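Local coordinates for iron transport multicopper oxidase FET3 (Saccharomyces cerevisiae, PDB 1ZPU), which oxidises iron(II) to iron(III) with oxygen, using four copper ions, for high-affinity iron uptake through the permease FTR1, and also oxidises copper(I), at residues A[119-124]-A[134-139]; A[125-130]-A[211-216]; A[170-173]-A[177-180]; A[182-187]-A[244-249]. One frame throughout, in Å; residues are numbered along the deposited sequence.

In the fold
Interaction 1 joins the first and second cupredoxin domains: strand 117-123 of the first meets strand 133-142 of the second. Interaction 2 lays the chain between them, 125-130, on the second domain, about 12 Å away between centres. Interactions 3 and 4 lie within the second domain. Interactions 1, 2 and 3 all reach its six-stranded sheet. Interactions 1 and 3 touch and share the N-glycan on Asn173, their centres about 15 Å apart. Along the chain interaction 4 follows interaction 3, and its segments alternate with those of interaction 2. Interaction 4 sits farther out, where two loops join the sheets. The second domain is thus tied to the first by direct strand contact and by the linker.

Interaction 1. Residues A[119-124]-A[134-139]; sequences LFIIKD and ELSLSL. With NAG (2-acetamido-2-deoxy-beta-D-glucopyranose), chain G; NAG (2-acetamido-2-deoxy-beta-D-glucopyranose), chain B.
Leu119 meets Ser136 and Ser138 through its two methyl branches. CD1 lies 3.4 Å from Ser136 CB, and CD2 lies 3.8 Å from Ser138 OG. The leucine CG stands anti to the carbonyl carbon (chi1 -61°), which directs the fork to these two serines on one face of their strand. Ile121 CD1 approaches the same region, 4.3 Å from Ser136 OG. No hydrogen bond links the two segments. They are strands of different cupredoxin domains, and their axes run roughly antiparallel, 10.1 Å apart, in separate sheets. An alanine in place of Leu119 would probably leave a gap beside both serines, where the two domains meet. Ser136 also meets the glycan carried by Asn173: its OG donates a hydrogen bond of 2.6 Å to O7 of NAG (chain B). The acetyl methyl C8 of that sugar rests 3.8 Å from Ile121 CD1. Glu134 OE1 forms a salt bridge with Arg191 of strand 187-194.

Interaction 2. Residues A[125-130]-A[211-216]; sequences DSFPYD and TVVEID
Val213 receives Phe127 and Tyr129, two aromatic side chains of the chain that leads from the first cupredoxin domain into the second. Val213 lies on strand 210-215 of the second domain. With Glu214 it forms a classic beta bulge opposite Thr237. The contacts across the segments are apolar. Phe127 comes edge-on: its CZ is 3.7 Å from Val213 CG2, which lies near the plane of the ring. A chi1 of -178° extends the Phe127 ring away from its own N and out to the valine, whose side chain it crosses at about a right angle. Tyr129 approaches Val213 obliquely. Its CE1 is 3.6 Å from Val213 CB, and its CD1 is 3.6 Å from Val213 CG1. The tyrosine OH hydrogen-bonds to Thr220 O on the neighbouring strand 218-225. Replacing Tyr129 with an alanine would probably bare one flank of Val213 and leave Thr220 O without this hydroxyl partner. Pro128, between the two aromatic residues in the chain, packs on both rings. Its CB is 4.0 Å above the centre of the Tyr129 ring, and its CD is 3.5 Å above the plane of Phe127, offset toward the rim.

Interaction 3. Residues A[170-173]-A[177-180]; sequences LIVN and NLTW. With NAG (2-acetamido-2-deoxy-beta-D-glucopyranose), chain G; NAG (2-acetamido-2-deoxy-beta-D-glucopyranose), chain H.
The amide of Asn173, whose CB touches Leu178, is a glycan anchor: ND2 is bonded to C1 of NAG (chain G) at 1.4 Å. OD1 of the same amide accepts a hydrogen bond from Ser138 N on strand 133-142, which should help fix how the amide is turned. The Trp180 ring has the acetyl methyl C8 of NAG (chain G) at an oblique approach, and this C8 is 3.7 Å from Trp180 CB. The indole also makes an edge-to-face pair with Tyr188. Segments 170-173 and 177-180 flank the turn that joins the two sheets of the second cupredoxin domain, with strand 169-172 at the border of one and strand 179-181 at the border of the other. Leu178 packs back on the first segment. Its CG is anti to the backbone N (chi1 -178°), and CD2 reaches Val172 CB at 4.1 Å and Asn173 CB at 4.1 Å. CD2 also lies 4.0 Å from C8 of NAG (chain G). The leucine backbone N is held by Ser274 OG. Asn177, Leu178 and Thr179 form an Asn-X-Thr sequon, and Asn177 is glycosylated. Asn177 ND2 is bonded to C1 of NAG (chain H) at 1.5 Å.

Interaction 4. Residues A[182-187]-A[244-249]; sequences VQPDTT and NDTDKN
Asp185 lies beside Asn244, and its side chain can be followed outward. CB is 3.3 Å from Asn244 OD1. The next atom, CG, is 3.8 Å from that same oxygen. At the tip, OD1 is 3.9 Å from Asn244 OD1 and is hydrogen-bonded to His241 NE2. The two side chains point the same way, but the carboxylate and amide planes are 81° apart, so the groups do not stack. With chi1 at -175° the carboxylate of Asp185 swings out away from its own N and comes alongside the asparagine. Both segments are loops at one end of the second cupredoxin domain, and each joins the two sheets of its sandwich. Loop 182-187 leads from strand 179-181 to strand 187-194. Loop 244-249 leads from strand 235-241 to strand 250-256. Pro184 supplies the second patch. Its CB faces Asn244 O at 3.9 Å, and its CG lies 3.9 Å from Thr246 OG1. No hydrogen bond joins the two segments. Within the first loop, Thr186 OG1 donates to Pro184 O at 2.9 Å, from well above the carbonyl plane (53° out of it). This bond spans Asp185, whose phi and psi are in the left-handed region. Thr242 OG1 is hydrogen-bonded to both Gln183 O and Thr186 N. Asn244, Asp245 and Thr246 form a predicted N-glycosylation sequon without a sugar here, while Thr246 touches a different NAG.

Interaction 1. Residues A[119-124]-A[134-139]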
loop_
_atom_site.group_PDB
_atom_site.type_symbol
_atom_site.label_atom_id
_atom_site.label_comp_id
_atom_site.label_asym_id
_atom_site.label_seq_id
_atom_site.Cartn_x
_atom_site.Cartn_y
_atom_site.Cartn_z
ATOM N N LEU A 119 -6.791 2.512 10.413
ATOM C CA LEU A 119 -6.088 1.305 10.811
ATOM C C LEU A 119 -7.003 0.098 10.993
ATOM O O LEU A 119 -8.160 0.223 11.374
ATOM C CB LEU A 119 -5.296 1.560 12.091
ATOM C CG LEU A 119 -4.207 2.636 12.072
ATOM C CD1 LEU A 119 -3.404 2.559 13.333
ATOM C CD2 LEU A 119 -3.280 2.491 10.894
ATOM N N PHE A 120 -6.454 -1.078 10.730
ATOM C CA PHE A 120 -7.171 -2.334 10.873
ATOM C C PHE A 120 -6.274 -3.277 11.662
ATOM O O PHE A 120 -5.279 -3.779 11.126
ATOM C CB PHE A 120 -7.466 -2.911 9.489
ATOM C CG PHE A 120 -8.489 -4.010 9.489
ATOM C CD1 PHE A 120 -8.208 -5.251 10.063
ATOM C CD2 PHE A 120 -9.734 -3.811 8.877
ATOM C CE1 PHE A 120 -9.164 -6.264 10.058
ATOM C CE2 PHE A 120 -10.700 -4.821 8.864
ATOM C CZ PHE A 120 -10.419 -6.050 9.449
ATOM N N ILE A 121 -6.614 -3.502 12.929
ATOM C CA ILE A 121 -5.794 -4.328 13.806
ATOM C C ILE A 121 -6.453 -5.654 14.094
ATOM O O ILE A 121 -7.625 -5.701 14.510
ATOM C CB ILE A 121 -5.454 -3.602 15.144
ATOM C CG1 ILE A 121 -4.179 -2.798 14.990
ATOM C CG2 ILE A 121 -5.220 -4.579 16.265
ATOM C CD1 ILE A 121 -4.403 -1.436 14.441
ATOM N N ILE A 122 -5.700 -6.731 13.881
ATOM C CA ILE A 122 -6.159 -8.067 14.259
ATOM C C ILE A 122 -5.282 -8.613 15.380
ATOM O O ILE A 122 -4.065 -8.737 15.213
ATOM C CB ILE A 122 -6.145 -9.039 13.056
ATOM C CG1 ILE A 122 -6.908 -8.442 11.875
ATOM C CG2 ILE A 122 -6.737 -10.383 13.453
ATOM C CD1 ILE A 122 -6.575 -9.084 10.558
ATOM N N LYS A 123 -5.890 -8.931 16.518
ATOM C CA LYS A 123 -5.125 -9.502 17.634
ATOM C C LYS A 123 -5.053 -11.015 17.559
ATOM O O LYS A 123 -5.990 -11.667 17.067
ATOM C CB LYS A 123 -5.707 -9.128 18.998
ATOM C CG LYS A 123 -5.921 -7.647 19.234
ATOM C CD LYS A 123 -7.392 -7.293 19.060
ATOM C CE LYS A 123 -8.271 -7.893 20.168
ATOM N NZ LYS A 123 -9.712 -7.899 19.762
ATOM N N ASP A 124 -3.952 -11.573 18.067
ATOM C CA ASP A 124 -3.893 -13.025 18.312
ATOM C C ASP A 124 -3.364 -13.357 19.694
ATOM O O ASP A 124 -2.479 -12.677 20.234
ATOM C CB ASP A 124 -3.111 -13.795 17.225
ATOM C CG ASP A 124 -1.586 -13.793 17.451
ATOM O OD1 ASP A 124 -0.970 -12.696 17.565
ATOM O OD2 ASP A 124 -1.018 -14.915 17.503
ATOM N N GLU A 134 -0.381 -0.530 24.664
ATOM C CA GLU A 134 -0.256 -0.518 23.217
ATOM C C GLU A 134 -0.975 0.675 22.555
ATOM O O GLU A 134 -2.001 1.158 23.047
ATOM C CB GLU A 134 -0.759 -1.840 22.661
ATOM C CG GLU A 134 -2.156 -2.204 23.117
ATOM C CD GLU A 134 -2.907 -2.994 22.056
ATOM O OE1 GLU A 134 -3.022 -2.478 20.905
ATOM O OE2 GLU A 134 -3.370 -4.123 22.373
ATOM N N LEU A 135 -0.411 1.149 21.446
ATOM C CA LEU A 135 -0.987 2.240 20.643
ATOM C C LEU A 135 -0.438 2.190 19.222
ATOM O O LEU A 135 0.431 1.377 18.903
ATOM C CB LEU A 135 -0.652 3.607 21.244
ATOM C CG LEU A 135 0.783 4.123 21.108
ATOM C CD1 LEU A 135 0.806 5.631 21.183
ATOM C CD2 LEU A 135 1.660 3.508 22.158
ATOM N N SER A 136 -0.926 3.083 18.369
ATOM C CA SER A 136 -0.374 3.218 17.032
ATOM C C SER A 136 -0.056 4.668 16.730
ATOM O O SER A 136 -0.553 5.570 17.400
ATOM C CB SER A 136 -1.336 2.679 15.975
ATOM O OG SER A 136 -1.901 1.435 16.354
ATOM N N LEU A 137 0.791 4.880 15.730
ATOM C CA LEU A 137 0.993 6.192 15.180
ATOM C C LEU A 137 0.835 6.061 13.680
ATOM O O LEU A 137 1.475 5.197 13.067
ATOM C CB LEU A 137 2.382 6.707 15.498
ATOM C CG LEU A 137 2.837 6.840 16.942
ATOM C CD1 LEU A 137 4.253 7.346 16.920
ATOM C CD2 LEU A 137 1.960 7.789 17.726
ATOM N N SER A 138 -0.023 6.894 13.093
ATOM C CA SER A 138 -0.211 6.918 11.655
ATOM C C SER A 138 0.568 8.075 11.063
ATOM O O SER A 138 0.104 9.219 11.104
ATOM C CB SER A 138 -1.690 7.104 11.317
ATOM O OG SER A 138 -2.493 6.046 11.816
ATOM N N LEU A 139 1.746 7.787 10.521
ATOM C CA LEU A 139 2.539 8.788 9.827
ATOM C C LEU A 139 1.989 8.994 8.413
ATOM O O LEU A 139 1.536 8.038 7.752
ATOM C CB LEU A 139 4.002 8.361 9.747
ATOM C CG LEU A 139 4.666 7.648 10.930
ATOM C CD1 LEU A 139 6.098 7.203 10.580
ATOM C CD2 LEU A 139 4.681 8.541 12.127
HETATM C C1 NAG G . -2.850 7.722 17.410
HETATM C C2 NAG G . -2.821 7.752 18.941
HETATM C C3 NAG G . -3.027 6.353 19.511
HETATM C C4 NAG G . -4.233 5.628 18.905
HETATM C C5 NAG G . -4.177 5.737 17.396
HETATM C C6 NAG G . -5.504 5.245 16.859
HETATM C C7 NAG G . -1.507 9.296 20.313
HETATM C C8 NAG G . -0.175 9.609 20.958
HETATM N N2 NAG G . -1.572 8.312 19.416
HETATM O O3 NAG G . -3.225 6.471 20.893
HETATM O O4 NAG G . -4.199 4.234 19.160
HETATM O O5 NAG G . -4.038 7.077 17.007
HETATM O O6 NAG G . -5.497 5.211 15.454
HETATM O O7 NAG G . -2.495 9.952 20.630
HETATM C C1 NAG B . -4.987 3.766 20.263
HETATM C C2 NAG B . -5.112 2.258 20.107
HETATM C C3 NAG B . -5.880 1.669 21.285
HETATM C C4 NAG B . -5.348 2.114 22.643
HETATM C C5 NAG B . -5.083 3.616 22.646
HETATM C C6 NAG B . -4.275 4.029 23.868
HETATM C C7 NAG B . -5.214 1.382 17.831
HETATM C C8 NAG B . -6.054 1.250 16.593
HETATM N N2 NAG B . -5.822 1.911 18.890
HETATM O O3 NAG B . -5.869 0.265 21.186
HETATM O O4 NAG B . -6.357 1.870 23.593
HETATM O O5 NAG B . -4.361 4.020 21.504
HETATM O O6 NAG B . -4.011 5.410 23.790
HETATM O O7 NAG B . -4.035 1.018 17.846
#

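Interaction 2. Residues A[125-130]-A[211-216]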
loop_
_atom_site.group_PDB
_atom_site.type_symbol
_atom_site.label_atom_id
_atom_site.label_comp_id
_atom_site.label_asym_id
_atom_site.label_seq_id
_atom_site.Cartn_x
_atom_site.Cartn_y
_atom_site.Cartn_z
ATOM N N ASP A 125 -3.915 -14.423 20.253
ATOM C CA ASP A 125 -3.536 -14.887 21.578
ATOM C C ASP A 125 -2.095 -15.406 21.679
ATOM O O ASP A 125 -1.547 -15.520 22.781
ATOM C CB ASP A 125 -4.540 -15.946 22.061
ATOM C CG ASP A 125 -5.767 -15.321 22.741
ATOM O OD1 ASP A 125 -6.273 -14.270 22.251
ATOM O OD2 ASP A 125 -6.212 -15.882 23.778
ATOM N N SER A 126 -1.485 -15.710 20.537
ATOM C CA SER A 126 -0.153 -16.312 20.521
ATOM C C SER A 126 0.937 -15.351 20.025
ATOM O O SER A 126 1.877 -15.767 19.338
ATOM C CB SER A 126 -0.175 -17.589 19.672
ATOM O OG SER A 126 -0.636 -17.304 18.359
ATOM N N PHE A 127 0.808 -14.069 20.367
ATOM C CA PHE A 127 1.877 -13.106 20.102
ATOM C C PHE A 127 2.990 -13.362 21.108
ATOM O O PHE A 127 2.732 -13.369 22.307
ATOM C CB PHE A 127 1.380 -11.663 20.207
ATOM C CG PHE A 127 2.436 -10.638 19.886
ATOM C CD1 PHE A 127 2.808 -10.391 18.560
ATOM C CD2 PHE A 127 3.059 -9.919 20.908
ATOM C CE1 PHE A 127 3.793 -9.456 18.264
ATOM C CE2 PHE A 127 4.041 -8.977 20.623
ATOM C CZ PHE A 127 4.411 -8.742 19.302
ATOM N N PRO A 128 4.231 -13.573 20.625
ATOM C CA PRO A 128 5.327 -14.085 21.458
ATOM C C PRO A 128 5.851 -13.144 22.545
ATOM O O PRO A 128 6.419 -13.618 23.518
ATOM C CB PRO A 128 6.444 -14.360 20.442
ATOM C CG PRO A 128 5.778 -14.342 19.108
ATOM C CD PRO A 128 4.685 -13.342 19.245
ATOM N N TYR A 129 5.659 -11.837 22.399
ATOM C CA TYR A 129 6.291 -10.877 23.308
ATOM C C TYR A 129 5.330 -10.200 24.274
ATOM O O TYR A 129 4.149 -10.023 23.983
ATOM C CB TYR A 129 7.091 -9.826 22.525
ATOM C CG TYR A 129 7.905 -10.409 21.393
ATOM C CD1 TYR A 129 7.557 -10.159 20.071
ATOM C CD2 TYR A 129 9.001 -11.237 21.642
ATOM C CE1 TYR A 129 8.286 -10.697 19.022
ATOM C CE2 TYR A 129 9.740 -11.778 20.600
ATOM C CZ TYR A 129 9.374 -11.503 19.293
ATOM O OH TYR A 129 10.084 -12.025 18.240
ATOM N N ASP A 130 5.868 -9.825 25.431
ATOM C CA ASP A 130 5.116 -9.152 26.484
ATOM C C ASP A 130 5.185 -7.650 26.334
ATOM O O ASP A 130 6.221 -7.103 25.936
ATOM C CB ASP A 130 5.691 -9.499 27.851
ATOM C CG ASP A 130 5.270 -10.868 28.332
ATOM O OD1 ASP A 130 4.545 -11.571 27.588
ATOM O OD2 ASP A 130 5.668 -11.243 29.465
ATOM N N THR A 211 12.548 -1.838 19.421
ATOM C CA THR A 211 12.698 -3.266 19.152
ATOM C C THR A 211 11.633 -3.724 18.178
ATOM O O THR A 211 10.458 -3.827 18.527
ATOM C CB THR A 211 12.601 -4.098 20.419
ATOM O OG1 THR A 211 13.422 -3.500 21.433
ATOM C CG2 THR A 211 13.075 -5.520 20.143
ATOM N N VAL A 212 12.048 -3.990 16.947
ATOM C CA VAL A 212 11.101 -4.351 15.899
ATOM C C VAL A 212 10.614 -5.767 16.153
ATOM O O VAL A 212 11.416 -6.685 16.301
ATOM C CB VAL A 212 11.691 -4.145 14.470
ATOM C CG1 VAL A 212 10.741 -4.616 13.413
ATOM C CG2 VAL A 212 11.981 -2.687 14.245
ATOM N N VAL A 213 9.294 -5.922 16.247
ATOM C CA VAL A 213 8.684 -7.229 16.516
ATOM C C VAL A 213 7.680 -7.688 15.459
ATOM O O VAL A 213 7.214 -8.821 15.511
ATOM C CB VAL A 213 8.034 -7.318 17.911
ATOM C CG1 VAL A 213 9.070 -7.112 18.976
ATOM C CG2 VAL A 213 6.896 -6.334 18.053
ATOM N N GLU A 214 7.368 -6.822 14.499
ATOM C CA GLU A 214 6.474 -7.185 13.410
ATOM C C GLU A 214 6.658 -6.232 12.232
ATOM O O GLU A 214 6.815 -5.016 12.416
ATOM C CB GLU A 214 5.017 -7.160 13.891
ATOM C CG GLU A 214 3.997 -7.659 12.865
ATOM C CD GLU A 214 2.722 -6.795 12.803
ATOM O OE1 GLU A 214 1.898 -6.900 13.747
ATOM O OE2 GLU A 214 2.544 -6.027 11.812
ATOM N N ILE A 215 6.650 -6.781 11.021
ATOM C CA ILE A 215 6.473 -5.954 9.820
ATOM C C ILE A 215 5.334 -6.502 8.959
ATOM O O ILE A 215 5.220 -7.715 8.776
ATOM C CB ILE A 215 7.776 -5.818 8.980
ATOM C CG1 ILE A 215 8.318 -7.189 8.561
ATOM C CG2 ILE A 215 8.817 -4.999 9.728
ATOM C CD1 ILE A 215 9.330 -7.125 7.464
ATOM N N ASP A 216 4.489 -5.605 8.454
ATOM C CA ASP A 216 3.375 -5.955 7.561
ATOM C C ASP A 216 2.620 -7.214 7.993
ATOM O O ASP A 216 2.400 -8.118 7.177
ATOM C CB ASP A 216 3.858 -6.124 6.102
ATOM C CG ASP A 216 4.505 -4.854 5.522
ATOM O OD1 ASP A 216 4.858 -4.864 4.314
ATOM O OD2 ASP A 216 4.668 -3.855 6.258
#

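Interaction 3. Residues A[170-173]-A[177-180]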
loop_
_atom_site.group_PDB
_atom_site.type_symbol
_atom_site.label_atom_id
_atom_site.label_comp_id
_atom_site.label_asym_id
_atom_site.label_seq_id
_atom_site.Cartn_x
_atom_site.Cartn_y
_atom_site.Cartn_z
ATOM N N LEU A 170 4.571 17.022 6.976
ATOM C CA LEU A 170 4.380 15.701 7.568
ATOM C C LEU A 170 3.370 15.771 8.712
ATOM O O LEU A 170 3.373 16.721 9.498
ATOM C CB LEU A 170 5.718 15.144 8.090
ATOM C CG LEU A 170 6.762 14.788 7.023
ATOM C CD1 LEU A 170 8.004 14.170 7.625
ATOM C CD2 LEU A 170 6.156 13.846 5.995
ATOM N N ILE A 171 2.518 14.759 8.813
ATOM C CA ILE A 171 1.560 14.665 9.902
ATOM C C ILE A 171 1.621 13.311 10.627
ATOM O O ILE A 171 2.119 12.328 10.075
ATOM C CB ILE A 171 0.145 14.991 9.410
ATOM C CG1 ILE A 171 -0.235 14.092 8.225
ATOM C CG2 ILE A 171 0.061 16.448 9.021
ATOM C CD1 ILE A 171 -1.684 14.097 7.928
ATOM N N VAL A 172 1.178 13.301 11.885
ATOM C CA VAL A 172 0.991 12.083 12.691
ATOM C C VAL A 172 -0.401 12.106 13.276
ATOM O O VAL A 172 -0.838 13.148 13.784
ATOM C CB VAL A 172 1.969 11.939 13.918
ATOM C CG1 VAL A 172 2.924 10.832 13.705
ATOM C CG2 VAL A 172 2.696 13.235 14.276
ATOM N N ASN A 173 -1.093 10.961 13.236
ATOM C CA ASN A 173 -2.480 10.868 13.738
ATOM C C ASN A 173 -3.311 12.054 13.320
ATOM O O ASN A 173 -4.087 12.559 14.094
ATOM C CB ASN A 173 -2.523 10.755 15.256
ATOM C CG ASN A 173 -2.371 9.347 15.728
ATOM O OD1 ASN A 173 -1.862 8.481 14.997
ATOM N ND2 ASN A 173 -2.809 9.102 16.969
ATOM N N ASN A 177 2.794 18.158 15.683
ATOM C CA ASN A 177 3.238 18.363 17.073
ATOM C C ASN A 177 2.304 17.717 18.106
ATOM O O ASN A 177 1.697 18.379 18.939
ATOM C CB ASN A 177 3.579 19.838 17.366
ATOM C CG ASN A 177 2.806 20.799 16.501
ATOM O OD1 ASN A 177 1.597 20.857 16.599
ATOM N ND2 ASN A 177 3.492 21.566 15.664
ATOM N N LEU A 178 2.228 16.391 18.003
ATOM C CA LEU A 178 1.396 15.519 18.809
ATOM C C LEU A 178 2.035 15.185 20.135
ATOM O O LEU A 178 3.257 15.041 20.240
ATOM C CB LEU A 178 1.213 14.207 18.054
ATOM C CG LEU A 178 0.345 13.090 18.622
ATOM C CD1 LEU A 178 -1.125 13.515 18.653
ATOM C CD2 LEU A 178 0.513 11.861 17.767
ATOM N N THR A 179 1.176 14.999 21.127
ATOM C CA THR A 179 1.563 14.615 22.464
ATOM C C THR A 179 1.296 13.124 22.733
ATOM O O THR A 179 0.189 12.621 22.479
ATOM C CB THR A 179 0.785 15.470 23.435
ATOM O OG1 THR A 179 1.356 16.775 23.423
ATOM C CG2 THR A 179 0.836 14.908 24.819
ATOM N N TRP A 180 2.315 12.426 23.237
ATOM C CA TRP A 180 2.163 11.062 23.707
ATOM C C TRP A 180 2.586 11.011 25.170
ATOM O O TRP A 180 3.776 11.112 25.506
ATOM C CB TRP A 180 2.975 10.102 22.836
ATOM C CG TRP A 180 2.959 8.671 23.278
ATOM C CD1 TRP A 180 1.936 8.012 23.886
ATOM C CD2 TRP A 180 4.004 7.719 23.114
ATOM N NE1 TRP A 180 2.280 6.708 24.124
ATOM C CE2 TRP A 180 3.544 6.495 23.652
ATOM C CE3 TRP A 180 5.295 7.779 22.574
ATOM C CZ2 TRP A 180 4.330 5.336 23.678
ATOM C CZ3 TRP A 180 6.089 6.617 22.595
ATOM C CH2 TRP A 180 5.595 5.413 23.147
HETATM C C1 NAG G . -2.850 7.722 17.410
HETATM C C2 NAG G . -2.821 7.752 18.941
HETATM C C3 NAG G . -3.027 6.353 19.511
HETATM C C4 NAG G . -4.233 5.628 18.905
HETATM C C5 NAG G . -4.177 5.737 17.396
HETATM C C6 NAG G . -5.504 5.245 16.859
HETATM C C7 NAG G . -1.507 9.296 20.313
HETATM C C8 NAG G . -0.175 9.609 20.958
HETATM N N2 NAG G . -1.572 8.312 19.416
HETATM O O3 NAG G . -3.225 6.471 20.893
HETATM O O4 NAG G . -4.199 4.234 19.160
HETATM O O5 NAG G . -4.038 7.077 17.007
HETATM O O6 NAG G . -5.497 5.211 15.454
HETATM O O7 NAG G . -2.495 9.952 20.630
HETATM C C1 NAG H . 2.705 22.750 15.317
HETATM C C2 NAG H . 1.353 23.347 14.911
HETATM C C3 NAG H . 1.437 24.224 13.661
HETATM C C4 NAG H . 2.573 25.234 13.720
HETATM C C5 NAG H . 3.827 24.454 14.123
HETATM C C6 NAG H . 5.034 25.345 14.342
HETATM C C7 NAG H . -0.743 21.982 14.936
HETATM C C8 NAG H . -1.194 22.346 16.324
HETATM N N2 NAG H . 0.496 22.263 14.542
HETATM O O3 NAG H . 0.235 24.923 13.441
HETATM O O4 NAG H . 2.706 25.828 12.440
HETATM O O5 NAG H . 3.578 23.847 15.372
HETATM O O6 NAG H . 4.752 26.083 15.511
HETATM O O7 NAG H . -1.488 21.379 14.171
#

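Interaction 4. Residues A[182-187]-A[244-249]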
loop_
_atom_site.group_PDB
_atom_site.type_symbol
_atom_site.label_atom_id
_atom_site.label_comp_id
_atom_site.label_asym_id
_atom_site.label_seq_id
_atom_site.Cartn_x
_atom_site.Cartn_y
_atom_site.Cartn_z
ATOM N N VAL A 182 3.373 9.274 28.525
ATOM C CA VAL A 182 3.821 7.935 28.896
ATOM C C VAL A 182 3.934 7.757 30.392
ATOM O O VAL A 182 3.912 8.732 31.129
ATOM C CB VAL A 182 5.156 7.523 28.209
ATOM C CG1 VAL A 182 4.946 7.326 26.707
ATOM C CG2 VAL A 182 6.267 8.523 28.503
ATOM N N GLN A 183 4.032 6.506 30.831
ATOM C CA GLN A 183 4.324 6.166 32.229
ATOM C C GLN A 183 5.749 5.635 32.332
ATOM O O GLN A 183 6.224 4.965 31.419
ATOM C CB GLN A 183 3.360 5.092 32.736
ATOM C CG GLN A 183 1.905 5.502 32.736
ATOM C CD GLN A 183 1.584 6.474 33.845
ATOM O OE1 GLN A 183 2.073 6.347 34.978
ATOM N NE2 GLN A 183 0.753 7.456 33.533
ATOM N N PRO A 184 6.439 5.923 33.445
ATOM C CA PRO A 184 7.816 5.442 33.599
ATOM C C PRO A 184 7.890 3.918 33.635
ATOM O O PRO A 184 6.920 3.262 34.027
ATOM C CB PRO A 184 8.228 6.000 34.962
ATOM C CG PRO A 184 6.929 6.208 35.694
ATOM C CD PRO A 184 5.991 6.683 34.627
ATOM N N ASP A 185 9.031 3.368 33.228
ATOM C CA ASP A 185 9.296 1.928 33.334
ATOM C C ASP A 185 8.144 1.083 32.789
ATOM O O ASP A 185 7.580 0.240 33.476
ATOM C CB ASP A 185 9.619 1.539 34.790
ATOM C CG ASP A 185 10.013 0.074 34.933
ATOM O OD1 ASP A 185 10.755 -0.425 34.055
ATOM O OD2 ASP A 185 9.575 -0.583 35.907
ATOM N N THR A 186 7.788 1.328 31.542
ATOM C CA THR A 186 6.669 0.634 30.920
ATOM C C THR A 186 7.045 0.232 29.500
ATOM O O THR A 186 7.694 0.987 28.776
ATOM C CB THR A 186 5.381 1.495 30.957
ATOM O OG1 THR A 186 5.077 1.841 32.314
ATOM C CG2 THR A 186 4.203 0.755 30.368
ATOM N N THR A 187 6.673 -0.981 29.124
ATOM C CA THR A 187 6.892 -1.452 27.772
ATOM C C THR A 187 5.638 -1.177 26.955
ATOM O O THR A 187 4.555 -1.680 27.272
ATOM C CB THR A 187 7.213 -2.962 27.729
ATOM O OG1 THR A 187 8.451 -3.215 28.407
ATOM C CG2 THR A 187 7.323 -3.456 26.287
ATOM N N ASN A 244 13.097 5.353 33.782
ATOM C CA ASN A 244 12.643 5.469 35.163
ATOM C C ASN A 244 12.359 6.899 35.613
ATOM O O ASN A 244 11.585 7.111 36.548
ATOM C CB ASN A 244 13.605 4.759 36.118
ATOM C CG ASN A 244 13.498 3.248 36.016
ATOM O OD1 ASN A 244 12.686 2.733 35.244
ATOM N ND2 ASN A 244 14.321 2.529 36.784
ATOM N N ASP A 245 12.965 7.873 34.940
ATOM C CA ASP A 245 12.783 9.281 35.290
ATOM C C ASP A 245 11.569 9.946 34.635
ATOM O O ASP A 245 11.371 9.888 33.414
ATOM C CB ASP A 245 14.035 10.073 34.946
ATOM C CG ASP A 245 15.214 9.683 35.793
ATOM O OD1 ASP A 245 16.311 9.514 35.213
ATOM O OD2 ASP A 245 15.052 9.546 37.032
ATOM N N THR A 246 10.774 10.600 35.468
ATOM C CA THR A 246 9.680 11.437 35.003
ATOM C C THR A 246 10.174 12.888 34.910
ATOM O O THR A 246 9.394 13.829 34.935
ATOM C CB THR A 246 8.452 11.263 35.937
ATOM O OG1 THR A 246 7.976 9.919 35.803
ATOM C CG2 THR A 246 7.301 12.212 35.578
ATOM N N ASP A 247 11.483 13.061 34.771
ATOM C CA ASP A 247 12.063 14.392 34.838
ATOM C C ASP A 247 12.110 15.134 33.491
ATOM O O ASP A 247 11.938 16.349 33.457
ATOM C CB ASP A 247 13.424 14.366 35.553
ATOM C CG ASP A 247 14.575 14.011 34.626
ATOM O OD1 ASP A 247 14.494 12.986 33.907
ATOM O OD2 ASP A 247 15.570 14.767 34.624
ATOM N N LYS A 248 12.313 14.405 32.396
ATOM C CA LYS A 248 12.522 15.018 31.082
ATOM C C LYS A 248 11.529 14.535 30.025
ATOM O O LYS A 248 11.029 13.418 30.098
ATOM C CB LYS A 248 13.943 14.734 30.603
ATOM C CG LYS A 248 14.369 15.590 29.433
ATOM C CD LYS A 248 15.429 14.890 28.603
ATOM C CE LYS A 248 15.970 15.806 27.514
ATOM N NZ LYS A 248 16.892 16.819 28.112
ATOM N N ASN A 249 11.247 15.381 29.041
ATOM C CA ASN A 249 10.469 14.953 27.869
ATOM C C ASN A 249 11.337 14.753 26.625
ATOM O O ASN A 249 12.390 15.367 26.464
ATOM C CB ASN A 249 9.308 15.907 27.557
ATOM C CG ASN A 249 8.298 16.003 28.687
ATOM O OD1 ASN A 249 7.864 15.001 29.241
ATOM N ND2 ASN A 249 7.923 17.225 29.033
#